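Local coordinates for DUF3822 family protein (Bacteroides thetaiotaomicron VPI-5482, PDB 3HRG) that is of unknown function but has an actin-like ATPase fold, consistent with a distant relationship to the ATPases of that superfamily, at residues L201-W204 / K205-F209; V239-M242 / N243-N247. All coordinates share one frame; numbering follows the deposited sequence. Where two conformers were deposited one is given.

Interaction 1: L201-W204 / K205-F209; sequences LYVW and KQLEF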
loop_
_atom_site.group_PDB
_atom_site.type_symbol
_atom_site.label_atom_id
_atom_site.label_comp_id
_atom_site.label_asym_id
_atom_site.label_seq_id
_atom_site.Cartn_x
_atom_site.Cartn_y
_atom_site.Cartn_z
ATOM N N LEU A 201 9.459 15.172 8.391
ATOM C CA LEU A 201 10.237 16.394 8.263
ATOM C C LEU A 201 11.548 16.200 7.517
ATOM O O LEU A 201 12.031 17.138 6.845
ATOM C CB LEU A 201 10.474 17.046 9.635
ATOM C CG LEU A 201 9.181 17.481 10.380
ATOM C CD1 LEU A 201 9.477 18.082 11.804
ATOM C CD2 LEU A 201 8.357 18.454 9.546
ATOM N N TYR A 202 12.153 15.026 7.672
ATOM C CA TYR A 202 13.383 14.710 6.956
ATOM C C TYR A 202 13.102 14.764 5.445
ATOM O O TYR A 202 13.832 15.397 4.694
ATOM C CB TYR A 202 13.917 13.315 7.308
ATOM C CG TYR A 202 15.172 13.015 6.558
ATOM C CD1 TYR A 202 16.385 13.406 7.054
ATOM C CD2 TYR A 202 15.138 12.374 5.323
ATOM C CE1 TYR A 202 17.532 13.191 6.360
ATOM C CE2 TYR A 202 16.307 12.158 4.606
ATOM C CZ TYR A 202 17.490 12.566 5.142
ATOM O OH TYR A 202 18.682 12.362 4.490
ATOM N N VAL A 203 12.073 14.060 5.014
ATOM C CA VAL A 203 11.740 14.035 3.590
ATOM C C VAL A 203 11.318 15.429 3.092
ATOM O O VAL A 203 11.637 15.820 1.995
ATOM C CB VAL A 203 10.664 12.990 3.262
ATOM C CG1 VAL A 203 10.260 13.074 1.772
ATOM C CG2 VAL A 203 11.162 11.550 3.653
ATOM N N TRP A 204 10.587 16.176 3.901
ATOM C CA TRP A 204 10.178 17.507 3.520
ATOM C C TRP A 204 11.402 18.361 3.180
ATOM O O TRP A 204 11.408 19.105 2.197
ATOM C CB TRP A 204 9.402 18.181 4.670
ATOM C CG TRP A 204 8.619 19.427 4.255
ATOM C CD1 TRP A 204 9.076 20.709 4.156
ATOM C CD2 TRP A 204 7.239 19.461 3.918
ATOM N NE1 TRP A 204 8.053 21.535 3.729
ATOM C CE2 TRP A 204 6.912 20.787 3.595
ATOM C CE3 TRP A 204 6.255 18.484 3.812
ATOM C CZ2 TRP A 204 5.634 21.159 3.178
ATOM C CZ3 TRP A 204 4.978 18.852 3.425
ATOM C CH2 TRP A 204 4.676 20.195 3.117
ATOM N N LYS A 205 12.420 18.298 4.051
ATOM C CA LYS A 205 13.643 19.086 3.869
ATOM C C LYS A 205 14.453 18.548 2.686
ATOM O O LYS A 205 14.973 19.329 1.891
ATOM C CB LYS A 205 14.480 19.110 5.163
ATOM C CG LYS A 205 15.736 20.014 5.157
ATOM C CD LYS A 205 15.391 21.519 4.977
ATOM C CE LYS A 205 16.614 22.430 4.909
ATOM N NZ LYS A 205 17.530 22.083 3.803
ATOM N N GLN A 206 14.532 17.223 2.556
ATOM C CA GLN A 206 15.257 16.564 1.483
ATOM C C GLN A 206 14.780 17.005 0.092
ATOM O O GLN A 206 15.583 17.201 -0.814
ATOM C CB GLN A 206 15.057 15.046 1.577
ATOM C CG GLN A 206 15.829 14.175 0.585
ATOM C CD GLN A 206 15.380 12.697 0.554
ATOM O OE1 GLN A 206 14.570 12.237 1.361
ATOM N NE2 GLN A 206 15.870 11.975 -0.417
ATOM N N LEU A 207 13.464 17.112 -0.055
ATOM C CA LEU A 207 12.849 17.485 -1.346
ATOM C C LEU A 207 12.636 18.984 -1.535
ATOM O O LEU A 207 12.061 19.413 -2.547
ATOM C CB LEU A 207 11.534 16.729 -1.459
ATOM C CG LEU A 207 11.645 15.205 -1.600
ATOM C CD1 LEU A 207 10.257 14.559 -1.742
ATOM C CD2 LEU A 207 12.509 14.900 -2.777
ATOM N N GLU A 208 13.104 19.752 -0.552
ATOM C CA GLU A 208 13.025 21.206 -0.490
ATOM C C GLU A 208 11.580 21.684 -0.641
ATOM O O GLU A 208 11.321 22.634 -1.379
ATOM C CB GLU A 208 13.972 21.854 -1.517
ATOM C CG GLU A 208 15.420 21.305 -1.421
ATOM C CD GLU A 208 16.397 21.938 -2.392
ATOM O OE1 GLU A 208 16.303 23.140 -2.713
ATOM O OE2 GLU A 208 17.301 21.209 -2.824
ATOM N N PHE A 209 10.657 21.004 0.040
ATOM C CA PHE A 209 9.267 21.420 0.039
ATOM C C PHE A 209 9.150 22.781 0.739
ATOM O O PHE A 209 9.926 23.098 1.654
ATOM C CB PHE A 209 8.362 20.380 0.695
ATOM C CG PHE A 209 7.795 19.339 -0.244
ATOM C CD1 PHE A 209 8.528 18.814 -1.291
ATOM C CD2 PHE A 209 6.549 18.784 0.042
ATOM C CE1 PHE A 209 7.971 17.817 -2.128
ATOM C CE2 PHE A 209 5.983 17.805 -0.766
ATOM C CZ PHE A 209 6.705 17.287 -1.836
#

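Interaction 2: V239-M242 / N243-N247; sequences VFIM and NPANN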
loop_
_atom_site.group_PDB
_atom_site.type_symbol
_atom_site.label_atom_id
_atom_site.label_comp_id
_atom_site.label_asym_id
_atom_site.label_seq_id
_atom_site.Cartn_x
_atom_site.Cartn_y
_atom_site.Cartn_z
ATOM N N VAL A 239 -1.516 21.127 6.532
ATOM C CA VAL A 239 -1.577 19.702 6.911
ATOM C C VAL A 239 -3.040 19.258 6.945
ATOM O O VAL A 239 -3.876 19.936 7.539
ATOM C CB VAL A 239 -0.952 19.405 8.294
ATOM C CG1 VAL A 239 -0.948 17.881 8.548
ATOM C CG2 VAL A 239 0.455 19.932 8.394
ATOM N N PHE A 240 -3.343 18.140 6.302
ATOM C CA PHE A 240 -4.724 17.614 6.244
ATOM C C PHE A 240 -4.819 16.132 6.572
ATOM O O PHE A 240 -3.845 15.395 6.398
ATOM C CB PHE A 240 -5.281 17.782 4.832
ATOM C CG PHE A 240 -5.197 19.168 4.319
ATOM C CD1 PHE A 240 -6.206 20.074 4.576
ATOM C CD2 PHE A 240 -4.102 19.570 3.562
ATOM C CE1 PHE A 240 -6.117 21.390 4.109
ATOM C CE2 PHE A 240 -4.020 20.881 3.080
ATOM C CZ PHE A 240 -5.018 21.790 3.356
ATOM N N ILE A 241 -5.978 15.726 7.099
ATOM C CA ILE A 241 -6.286 14.330 7.369
ATOM C C ILE A 241 -7.186 13.961 6.219
ATOM O O ILE A 241 -8.268 14.555 6.059
ATOM C CB ILE A 241 -7.043 14.092 8.677
ATOM C CG1 ILE A 241 -6.252 14.634 9.861
ATOM C CG2 ILE A 241 -7.359 12.565 8.852
ATOM C CD1 ILE A 241 -4.981 13.988 10.032
HETATM N N MSE A 242 -6.748 13.010 5.415
HETATM C CA MSE A 242 -7.487 12.608 4.248
HETATM C C MSE A 242 -8.809 11.930 4.572
HETATM O O MSE A 242 -8.979 11.334 5.629
HETATM C CB MSE A 242 -6.698 11.603 3.416
HETATM C CG MSE A 242 -5.398 12.073 2.905
HETATM SE SE MSE A 242 -4.717 10.727 1.708
HETATM C CE MSE A 242 -5.847 11.085 0.147
ATOM N N ASN A 243 -9.707 12.034 3.596
ATOM C CA ASN A 243 -11.016 11.415 3.611
ATOM C C ASN A 243 -10.887 10.396 2.456
ATOM O O ASN A 243 -10.631 10.792 1.314
ATOM C CB ASN A 243 -12.098 12.465 3.373
ATOM C CG ASN A 243 -13.503 11.902 3.406
ATOM O OD1 ASN A 243 -13.723 10.734 3.711
ATOM N ND2 ASN A 243 -14.475 12.754 3.100
ATOM N N PRO A 244 -10.980 9.083 2.740
ATOM C CA PRO A 244 -11.201 8.447 4.035
ATOM C C PRO A 244 -9.937 8.468 4.906
ATOM O O PRO A 244 -8.797 8.527 4.379
ATOM C CB PRO A 244 -11.593 7.010 3.656
ATOM C CG PRO A 244 -10.858 6.740 2.392
ATOM C CD PRO A 244 -10.630 8.085 1.702
ATOM N N ALA A 245 -10.152 8.422 6.223
ATOM C CA ALA A 245 -9.068 8.428 7.223
ATOM C C ALA A 245 -8.421 7.042 7.427
ATOM O O ALA A 245 -7.464 6.908 8.192
ATOM C CB ALA A 245 -9.581 8.988 8.572
ATOM N N ASN A 246 -8.945 6.020 6.755
ATOM C CA ASN A 246 -8.421 4.678 6.849
ATOM C C ASN A 246 -8.809 3.898 5.600
ATOM O O ASN A 246 -9.655 4.338 4.808
ATOM C CB ASN A 246 -8.947 3.975 8.110
ATOM N N ASN A 247 -8.155 2.754 5.417
ATOM C CA ASN A 247 -8.432 1.835 4.312
ATOM C C ASN A 247 -8.495 2.452 2.902
ATOM O O ASN A 247 -9.275 2.023 2.046
ATOM C CB ASN A 247 -9.721 1.067 4.656
ATOM C CG ASN A 247 -9.602 0.321 5.985
ATOM O OD1 ASN A 247 -8.652 -0.437 6.196
ATOM N ND2 ASN A 247 -10.570 0.527 6.881
#

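Interaction 1: L201-W204 / K205-F209
Leu201 to Phe209 form the last turns of helix 193-206 and the bend that ends it. The amides of Lys205, Gln206 and Leu207 bond to the carbonyls of Leu201, Tyr202 and Val203 in the normal helical pattern. The chain then closes in a Schellman motif. Phe209 N reaches back to Trp204 O (3.0 Å), and inside this loop Glu208 N bonds to Lys205 O (3.1 Å). Glu208 takes the positive phi of 55° that the turn needs.

The main side-chain contact joins Trp204 and Phe209. Phe209 CB sits over one face of the indole, 3.3 Å from the centroid of its five-membered ring, a CH-pi contact. The phenyl ring then turns its CD2 edge toward the six-membered ring. CD2 lies 3.7 Å from Trp204 CZ3, and the planes are 70° apart. This is a T-shaped stack. Val203 and Leu207 lie side by side, with Val203 CG1 3.8 Å from Leu207 CD1. On the exposed flank, Gln206 CG lies anti to the backbone N (chi1 -176°) and the chain beyond it is extended, which carries Gln206 OE1 to 3.7 Å from Tyr202 CE2.

Met163 touches both Trp204 and Phe209, and Val203 packs on strands 171-178 and 181-189. The two Schellman bonds engage the carbonyls of Trp204 and Lys205 at the helix end. The buried Trp204-Phe209 pair adds the apolar contact that often accompanies this motif.

Interaction 2: V239-M242 / N243-N247
Met242 and Ala245 stand at the two ends of a tight turn that follows strand 239-241. Its middle residues are Asn243 and Pro244, joined by a cis peptide bond. Their backbone angles fit a type VIb turn.

The turn is compact inside. Met242 O lies 3.1 Å from Pro244 O, although both are acceptors. Ala245 N is 3.2 Å from Met242 O, but the angle is too poor for a hydrogen bond. The cis proline, rather than a bond across the turn, therefore sets the bend. Bonds to the neighbouring strand help to fix it. Pro244 O accepts one from Thr219 OG1, and the backbone of Ala245 pairs with Gly220. Met242, a selenomethionine, has CG beside its backbone N (chi1 -60°), and its side chain lies on His217 and Thr219.

Side-chain contact across the bend is looser. Ile241 CG2, at the end of the strand, meets Ala245 CB only at 4.2 Å, a light apolar touch. Asn243 is exposed, on the solvent side of the turn.

This turn closes strand 239-241, an outermost strand of one of the two five-stranded mixed sheets, next to strand 215-220, and leads toward helix 248-255. This sheet has the strand order 3-2-1-4-5 of the ribonuclease H-like core found in each half of actin-like ATPases.

Interactions 1 and 2 belong to the same half of the molecule, built around the five-stranded sheet that ends at strand 239-241. Their centres are 21 Å apart. Their nearest atoms are about 7 Å apart, so they do not touch. Along the chain, interaction 1 ends helix 193-206 before strand 215-220. Interaction 2 takes in strand 239-241 and the turn after it. Helix 225-235 connects that strand to strand 215-220 in a beta-alpha-beta crossover. Ile236, between that helix and strand 239-241, packs on Leu201 and Trp204. Met229 of the same helix packs on Val239 and Ile241. No active site or ligand is established for this protein, and the two contacts are related through the fold.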